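Local structure of periplasmic binding protein (Thermotoga lettingae TMO, 4RY8) at residues R32-A35 against G36-M40; H79-P82 against D83-M86; K155-Q158 against I159-W162; F208-G211 against A212-I216. The protein binds 5-methylthioribose in the cleft between its two lobes and probably delivers it to a sugar transporter of the cell membrane. One frame throughout, in Å; residues are numbered along the deposited sequence.

Interaction 1: R32-A35 against G36-M40; sequences RYLA and GAQSM
Leu-34 and Gln-38, one helical turn apart, meet where the leucine branch reaches the glutamine amide. Gln-38 NE2 comes to 3.7 Å from Leu-34 CG, with both methyls only slightly farther off. With Leu-34 CG anti to its own nitrogen (chi1 -176°), the branch crosses the glutamine chain at a slant, CG and CD2 toward NE2; the polar end of Gln-38 is held by a hydrogen bond from NE2 to Glu-50. The tight part of the contact lies on the other side of the turn, at Gly-36 and Ser-39. Gly-36 N donates to Arg-32 O at 2.9 Å, and Gly-36 O accepts twice, from Met-40 N and from Ser-39 OG, the latter at 3.0 Å. The same hydroxyl also bonds Tyr-256 and Arg-260, tying this turn to helix 255-270. Looser is the solvent side, where the exposed side chain of Arg-32 is modelled in two conformers. Helix 28-44 is the crossover of a beta-alpha-beta unit: Leu-34 packs on strand 17-22, Ala-37 on Leu-48 of strand 47-52, and Tyr-33, Ala-37 and Met-40 on helix 255-270.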
# COMPACT_ATOMS: atom_id res chain seq x y z
N ARG C 32 14.00 -20.66 -6.52
CA ARG C 32 13.60 -20.91 -5.14
C ARG C 32 12.11 -21.25 -5.08
O ARG C 32 11.68 -22.09 -4.31
CB ARG C 32 13.96 -19.73 -4.25
CG ARG C 32 15.46 -19.63 -3.99
CD ARG C 32 15.94 -20.69 -3.01
NE ARG C 32 16.38 -21.92 -3.68
CZ ARG C 32 16.40 -23.12 -3.12
NH1 ARG C 32 16.82 -24.16 -3.82
NH2 ARG C 32 15.99 -23.28 -1.86
N TYR C 33 11.33 -20.61 -5.92
CA TYR C 33 9.88 -20.89 -6.04
C TYR C 33 9.70 -22.33 -6.47
O TYR C 33 8.91 -23.08 -5.87
CB TYR C 33 9.33 -19.95 -7.08
CG TYR C 33 7.90 -20.16 -7.53
CD1 TYR C 33 7.54 -21.25 -8.31
CD2 TYR C 33 6.90 -19.24 -7.18
CE1 TYR C 33 6.23 -21.40 -8.76
CE2 TYR C 33 5.58 -19.42 -7.60
CZ TYR C 33 5.26 -20.50 -8.40
OH TYR C 33 3.94 -20.66 -8.83
N LEU C 34 10.46 -22.72 -7.50
CA LEU C 34 10.46 -24.10 -7.99
C LEU C 34 10.87 -25.10 -6.90
O LEU C 34 10.19 -26.10 -6.72
CB LEU C 34 11.34 -24.25 -9.24
CG LEU C 34 11.32 -25.64 -9.87
CD1 LEU C 34 9.94 -25.88 -10.45
CD2 LEU C 34 12.43 -25.83 -10.90
N ALA C 35 11.94 -24.81 -6.16
CA ALA C 35 12.31 -25.67 -5.05
C ALA C 35 11.15 -25.81 -4.06
O ALA C 35 10.84 -26.92 -3.64
CB ALA C 35 13.56 -25.16 -4.34
N GLY C 36 10.52 -24.69 -3.69
CA GLY C 36 9.37 -24.69 -2.82
C GLY C 36 8.21 -25.53 -3.32
O GLY C 36 7.63 -26.31 -2.58
N ALA C 37 7.86 -25.41 -4.60
CA ALA C 37 6.80 -26.20 -5.18
C ALA C 37 7.16 -27.67 -5.02
O ALA C 37 6.35 -28.46 -4.56
CB ALA C 37 6.60 -25.81 -6.68
N GLN C 38 8.38 -28.04 -5.35
CA GLN C 38 8.81 -29.45 -5.23
C GLN C 38 8.75 -29.97 -3.81
O GLN C 38 8.34 -31.11 -3.60
CB GLN C 38 10.21 -29.64 -5.79
CG GLN C 38 10.27 -29.38 -7.28
CD GLN C 38 11.66 -29.02 -7.76
OE1 GLN C 38 12.52 -28.62 -6.98
NE2 GLN C 38 11.89 -29.17 -9.06
N SER C 39 9.15 -29.15 -2.83
CA SER C 39 9.05 -29.60 -1.45
C SER C 39 7.59 -29.74 -1.01
O SER C 39 7.32 -30.62 -0.21
CB SER C 39 9.83 -28.72 -0.46
OG SER C 39 9.28 -27.42 -0.35
N MET C 40 6.67 -28.91 -1.52
CA MET C 40 5.25 -29.06 -1.13
C MET C 40 4.68 -30.32 -1.78
O MET C 40 3.96 -31.07 -1.13
CB MET C 40 4.37 -27.84 -1.47
CG MET C 40 3.00 -27.82 -0.78
SD MET C 40 3.01 -27.33 0.97
CE MET C 40 2.94 -28.87 1.86

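Interaction 2: H79-P82 against D83-M86; sequences HGRP and DPLM. With SR1 (5-S-methyl-5-thio-alpha-D-ribofuranose), chain G.
Arg-81 and Pro-84 touch across the first turn of helix 82-94, and two residues earlier His-79 reaches the bound sugar. Its NE2 gives a nearly straight hydrogen bond, 3.0 Å and 170°, to the ring oxygen O4 of 5-methylthioribose, O4 lying in the imidazole plane, at the ring's edge. On the same imidazole, CD2 sits 3.7 Å from the ligand sulfur. The ring is placed by a CG lying beside the backbone nitrogen (chi1 -66°), and ND1 is engaged by a hydrogen bond close by in the chain. Asp-103, Asp-231, Arg-153 and Gln-116 hold the sugar by further hydrogen bonds. One step out, Gly-80 has phi 94°, a conformation suited to glycine; its CA approaches Leu-85 CD1 to 3.9 Å, and its N is bonded to Glu-23. Arg-81 is the N-cap: its carbonyl receives a weak bond from Leu-85 N, while Met-86 N bonds Pro-82 O at 2.9 Å. Bent at chi3, the arginine brings NH2 to 3.5 Å from Pro-84 CG, the two side chains meeting obliquely. This strand-to-helix junction follows strand 74-78; Arg-81, Pro-84 and Leu-85 rest on Met-57 of helix 57-69, Leu-85 also on Ile-64, and Phe-30 meets the His-79 ring.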
# COMPACT_ATOMS: atom_id res chain seq x y z
N HIS C 79 3.01 -16.80 -14.56
CA HIS C 79 3.22 -15.70 -15.48
C HIS C 79 2.43 -15.96 -16.78
O HIS C 79 1.39 -16.63 -16.76
CB HIS C 79 4.69 -15.42 -15.70
CG HIS C 79 5.39 -14.92 -14.49
ND1 HIS C 79 5.40 -15.63 -13.32
CD2 HIS C 79 6.09 -13.79 -14.25
CE1 HIS C 79 6.07 -14.97 -12.40
NE2 HIS C 79 6.50 -13.85 -12.93
N GLY C 80 2.93 -15.44 -17.90
CA GLY C 80 2.26 -15.56 -19.18
C GLY C 80 1.42 -14.33 -19.37
O GLY C 80 1.40 -13.48 -18.53
N ARG C 81 0.69 -14.23 -20.48
CA ARG C 81 -0.21 -13.09 -20.69
C ARG C 81 -1.60 -13.59 -21.00
O ARG C 81 -1.75 -14.69 -21.50
CB ARG C 81 0.33 -12.20 -21.78
CG ARG C 81 1.58 -11.51 -21.28
CD ARG C 81 2.16 -10.63 -22.34
NE ARG C 81 3.07 -11.35 -23.20
CZ ARG C 81 2.79 -11.88 -24.38
NH1 ARG C 81 3.75 -12.49 -25.05
NH2 ARG C 81 1.57 -11.80 -24.90
N PRO C 82 -2.62 -12.81 -20.65
CA PRO C 82 -3.93 -13.41 -20.70
C PRO C 82 -4.40 -13.61 -22.11
O PRO C 82 -5.12 -14.56 -22.36
CB PRO C 82 -4.85 -12.41 -19.97
CG PRO C 82 -4.03 -11.24 -19.61
CD PRO C 82 -2.61 -11.46 -20.06
N ASP C 83 -4.05 -12.73 -23.03
CA ASP C 83 -4.68 -12.89 -24.33
C ASP C 83 -4.29 -14.22 -24.94
O ASP C 83 -5.15 -15.02 -25.32
CB ASP C 83 -4.43 -11.75 -25.28
CG ASP C 83 -4.70 -12.17 -26.71
OD1 ASP C 83 -5.87 -12.12 -27.15
OD2 ASP C 83 -3.75 -12.59 -27.38
N PRO C 84 -2.97 -14.50 -25.03
CA PRO C 84 -2.64 -15.81 -25.67
C PRO C 84 -3.20 -17.03 -24.89
O PRO C 84 -3.65 -17.99 -25.48
CB PRO C 84 -1.11 -15.81 -25.64
CG PRO C 84 -0.73 -14.37 -25.56
CD PRO C 84 -1.80 -13.66 -24.78
N LEU C 85 -3.22 -16.95 -23.58
CA LEU C 85 -3.53 -18.12 -22.74
C LEU C 85 -5.02 -18.38 -22.39
O LEU C 85 -5.38 -19.51 -22.02
CB LEU C 85 -2.73 -18.02 -21.45
CG LEU C 85 -1.20 -17.93 -21.57
CD1 LEU C 85 -0.55 -18.01 -20.20
CD2 LEU C 85 -0.65 -19.01 -22.47
N MET C 86 -5.87 -17.37 -22.53
CA MET C 86 -7.25 -17.42 -22.02
C MET C 86 -8.04 -18.62 -22.52
O MET C 86 -8.73 -19.24 -21.73
CB MET C 86 -8.03 -16.11 -22.34
CG MET C 86 -8.90 -15.52 -21.23
SD MET C 86 -8.27 -15.64 -19.53
CE MET C 86 -9.22 -17.07 -19.05
CS SR1 G . 9.78 -11.20 -15.25
S SR1 G . 8.53 -10.99 -14.01
C5 SR1 G . 9.69 -11.02 -12.62
C4 SR1 G . 8.96 -10.86 -11.29
O4 SR1 G . 8.05 -11.91 -11.22
C1 SR1 G . 8.02 -12.50 -9.90
O1 SR1 G . 6.75 -12.28 -9.38
C2 SR1 G . 9.07 -11.84 -9.02
O2 SR1 G . 8.61 -11.04 -7.90
C3 SR1 G . 9.83 -11.00 -10.04
O3 SR1 G . 10.14 -9.72 -9.50

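Interaction 3: K155-Q158 against I159-W162; sequences KMWQ and IIKW
Lys-161 stretches back along its helix over Trp-157, and its ammonium group arrives beside the amide of Gln-158. The methylene CE lies over one face of the indole, 3.6 Å from the centroid of the five-membered ring, a CH-pi contact in which CE also comes to 3.4 Å from Trp-157 NE1. A bend at chi3 (-80°) carries the chain past the ring, and NZ then donates to Gln-158 OE1 at 2.8 Å, tilted out of the amide plane. The other half of that amide is occupied as well: Gln-158 NE2 gives hydrogen bonds to Asp-154 and to a water at 2.8 Å, and NZ reaches the same water by a weak bond. Glu-169 OE1 serves two more donors, in a salt bridge with Lys-161 NZ and as acceptor from Trp-157 NE1. The backbone follows the helical pattern, with Lys-161 N bonded to Trp-157 O; at Ile-159, a 3.3 Å bond to Lys-155 O is accompanied by a weak one to Met-156 O. Elsewhere on this helix, Lys-155 and Trp-162 make reciprocal cation-pi contacts with Trp-162 and Lys-155 of the second subunit. The lysine charge is thus probably balanced largely by Glu-169, whose OE1 also takes the indole N-H, and glutamine, lysine and tryptophan probably fix one another's orientation.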
# COMPACT_ATOMS: atom_id res chain seq x y z
N LYS C 155 2.36 0.88 -12.12
CA LYS C 155 1.28 1.82 -11.80
C LYS C 155 1.56 2.61 -10.56
O LYS C 155 1.23 3.79 -10.42
CB LYS C 155 -0.05 1.09 -11.68
CG LYS C 155 -0.62 0.53 -12.98
CD LYS C 155 -1.01 1.64 -13.94
CE LYS C 155 -1.96 1.16 -15.02
NZ LYS C 155 -2.31 2.25 -15.97
N MET C 156 2.17 1.94 -9.58
CA MET C 156 2.46 2.56 -8.32
C MET C 156 3.63 3.50 -8.45
O MET C 156 3.61 4.55 -7.81
CB MET C 156 2.65 1.49 -7.24
CG MET C 156 1.35 0.82 -6.80
SD MET C 156 -0.06 1.89 -6.35
CE MET C 156 -0.85 0.88 -5.11
N TRP C 157 4.60 3.20 -9.33
CA TRP C 157 5.65 4.16 -9.65
C TRP C 157 5.08 5.45 -10.24
O TRP C 157 5.48 6.55 -9.86
CB TRP C 157 6.70 3.53 -10.56
CG TRP C 157 7.73 4.43 -11.25
CD1 TRP C 157 7.96 4.52 -12.61
CD2 TRP C 157 8.68 5.30 -10.63
NE1 TRP C 157 9.02 5.40 -12.86
CE2 TRP C 157 9.46 5.89 -11.64
CE3 TRP C 157 8.94 5.65 -9.29
CZ2 TRP C 157 10.47 6.82 -11.37
CZ3 TRP C 157 9.97 6.57 -9.02
CH2 TRP C 157 10.72 7.12 -10.04
N GLN C 158 4.16 5.33 -11.18
CA GLN C 158 3.55 6.51 -11.74
C GLN C 158 2.88 7.38 -10.65
O GLN C 158 2.93 8.61 -10.73
CB GLN C 158 2.54 6.09 -12.81
CG GLN C 158 3.05 5.10 -13.83
CD GLN C 158 4.34 5.58 -14.56
OE1 GLN C 158 4.56 6.76 -14.72
NE2 GLN C 158 5.20 4.64 -14.94
N ILE C 159 2.29 6.76 -9.60
CA ILE C 159 1.59 7.51 -8.57
C ILE C 159 2.59 8.21 -7.66
O ILE C 159 2.35 9.35 -7.23
CB ILE C 159 0.59 6.58 -7.79
CG1 ILE C 159 -0.84 6.81 -8.27
CG2 ILE C 159 0.55 6.88 -6.33
CD1 ILE C 159 -1.07 6.58 -9.74
N ILE C 160 3.68 7.54 -7.35
CA ILE C 160 4.77 8.20 -6.62
C ILE C 160 5.28 9.40 -7.39
O ILE C 160 5.55 10.44 -6.80
CB ILE C 160 5.94 7.28 -6.30
CG1 ILE C 160 5.78 6.72 -4.89
CG2 ILE C 160 7.27 8.03 -6.34
CD1 ILE C 160 4.45 6.03 -4.70
N LYS C 161 5.41 9.28 -8.71
CA LYS C 161 5.85 10.48 -9.46
C LYS C 161 4.86 11.65 -9.38
O LYS C 161 5.25 12.84 -9.37
CB LYS C 161 6.19 10.15 -10.91
CG LYS C 161 7.44 9.28 -11.03
CD LYS C 161 7.74 9.10 -12.51
CE LYS C 161 6.85 8.04 -13.12
NZ LYS C 161 7.05 7.93 -14.60
N TRP C 162 3.58 11.31 -9.31
CA TRP C 162 2.53 12.29 -9.16
C TRP C 162 2.55 12.98 -7.76
O TRP C 162 2.46 14.20 -7.65
CB TRP C 162 1.16 11.63 -9.43
CG TRP C 162 0.07 12.48 -9.03
CD1 TRP C 162 -0.50 13.50 -9.76
CD2 TRP C 162 -0.63 12.43 -7.80
NE1 TRP C 162 -1.49 14.09 -9.03
CE2 TRP C 162 -1.59 13.45 -7.82
CE3 TRP C 162 -0.51 11.61 -6.66
CZ2 TRP C 162 -2.45 13.68 -6.75
CZ3 TRP C 162 -1.36 11.82 -5.62
CH2 TRP C 162 -2.32 12.85 -5.65
O HOH W 1 7.35 5.39 -16.64

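Interaction 4: F208-G211 against A212-I216; sequences FAKG and AVRAI
Helix 206-219 is the crossover between two parallel strands of the second lobe, and a pair of basic residues one turn apart, Lys-210 and Arg-214, lies along its flank. The two side chains run next to one another and point the same way. Lys-210 CB sits above one face of the guanidinium, toward the rim, 4.0 Å from Arg-214 CZ, and Lys-210 CE is 3.7 Å from Arg-214 NH2. Arg-214 is extended from CG to NE, with chi2 176°, so its flat end is carried back level with the lysine while CG passes 3.2 Å from Lys-210 O. Their like charges stay 4.8 Å apart, measured from Lys-210 NZ to Arg-214 NH2. The lysine chain, bent at its later torsions, turns NZ away to a salt bridge with Glu-207, and a weak, long ion pair with Glu-235 adds to it; these carboxylates would be expected to ease the proximity of two cations. The rest is buried and rich in alanine and glycine: Val-213 N bonds Ala-209 O at 2.9 Å, Val-213 CG2 presses to 3.2 Å from that same Ala-209 O, and Ala-215 N bonds Gly-211 O. Phe-208 meets Trp-205 of the sugar pocket edge-to-face and packs on helix 180-194, Ala-209, Val-213 and Ile-216 cover strand 226-230, and Lys-210 and Arg-214 lean on Met-239 of helix 234-240.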
# COMPACT_ATOMS: atom_id res chain seq x y z
N PHE C 208 17.07 -7.47 -12.44
CA PHE C 208 17.35 -6.14 -12.97
C PHE C 208 18.29 -5.42 -11.96
O PHE C 208 19.30 -4.83 -12.32
CB PHE C 208 16.08 -5.29 -13.06
CG PHE C 208 15.10 -5.68 -14.16
CD1 PHE C 208 15.49 -6.13 -15.43
CD2 PHE C 208 13.76 -5.43 -13.94
CE1 PHE C 208 14.52 -6.42 -16.37
CE2 PHE C 208 12.80 -5.70 -14.90
CZ PHE C 208 13.19 -6.19 -16.11
N ALA C 209 17.93 -5.48 -10.69
CA ALA C 209 18.72 -4.82 -9.63
C ALA C 209 20.19 -5.29 -9.63
O ALA C 209 21.10 -4.48 -9.56
CB ALA C 209 18.08 -5.05 -8.26
N LYS C 210 20.41 -6.60 -9.74
CA LYS C 210 21.74 -7.19 -9.67
C LYS C 210 22.60 -6.64 -10.77
O LYS C 210 23.72 -6.24 -10.56
CB LYS C 210 21.65 -8.72 -9.78
CG LYS C 210 20.68 -9.36 -8.79
CD LYS C 210 21.31 -10.18 -7.71
CE LYS C 210 21.59 -11.59 -8.18
NZ LYS C 210 20.42 -12.36 -8.71
N GLY C 211 22.06 -6.58 -11.98
CA GLY C 211 22.79 -5.95 -13.07
C GLY C 211 23.15 -4.53 -12.82
O GLY C 211 24.30 -4.13 -13.09
N ALA C 212 22.20 -3.76 -12.31
CA ALA C 212 22.38 -2.33 -12.05
C ALA C 212 23.46 -2.07 -11.01
O ALA C 212 24.33 -1.22 -11.20
CB ALA C 212 21.07 -1.70 -11.61
N VAL C 213 23.42 -2.86 -9.93
CA VAL C 213 24.40 -2.72 -8.85
C VAL C 213 25.80 -3.07 -9.29
O VAL C 213 26.75 -2.39 -8.92
CB VAL C 213 24.00 -3.61 -7.65
CG1 VAL C 213 25.07 -3.62 -6.56
CG2 VAL C 213 22.67 -3.12 -7.07
N ARG C 214 25.95 -4.15 -10.07
CA ARG C 214 27.25 -4.52 -10.56
C ARG C 214 27.81 -3.45 -11.51
O ARG C 214 28.96 -3.15 -11.47
CB ARG C 214 27.21 -5.87 -11.25
CG ARG C 214 26.80 -7.01 -10.37
CD ARG C 214 26.69 -8.27 -11.18
NE ARG C 214 26.21 -9.33 -10.30
CZ ARG C 214 25.30 -10.25 -10.62
NH1 ARG C 214 24.73 -10.28 -11.84
NH2 ARG C 214 24.96 -11.14 -9.70
N ALA C 215 26.95 -2.87 -12.35
CA ALA C 215 27.38 -1.77 -13.21
C ALA C 215 27.93 -0.60 -12.39
O ALA C 215 29.00 -0.06 -12.68
CB ALA C 215 26.22 -1.31 -14.08
N ILE C 216 27.18 -0.24 -11.35
CA ILE C 216 27.55 0.83 -10.41
C ILE C 216 28.90 0.55 -9.71
O ILE C 216 29.78 1.42 -9.61
CB ILE C 216 26.44 1.07 -9.35
CG1 ILE C 216 25.25 1.74 -10.04
CG2 ILE C 216 26.95 1.96 -8.21
CD1 ILE C 216 23.96 1.57 -9.31

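Along the chain the four contacts follow in series. Interactions 1 and 2 belong to the lobe built on the parallel sheet with strands 17-22 and 74-78, their centres 23 Å apart; interactions 3 and 4, also 23 Å apart, belong to the lobe of the mixed sheet with strands 137-142 and 200-203. None touches another; interactions 1 and 3, with centres 33 Å apart, lie on opposite sides of the chain's centre. The sugar sits between the lobes: interaction 2 binds it, whereas the side chains of Tyr-33 and Phe-208 lie about 7 and 6 Å from it. One side of interaction 3 packs on the second subunit. This two-lobed plan is that of periplasmic binding proteins.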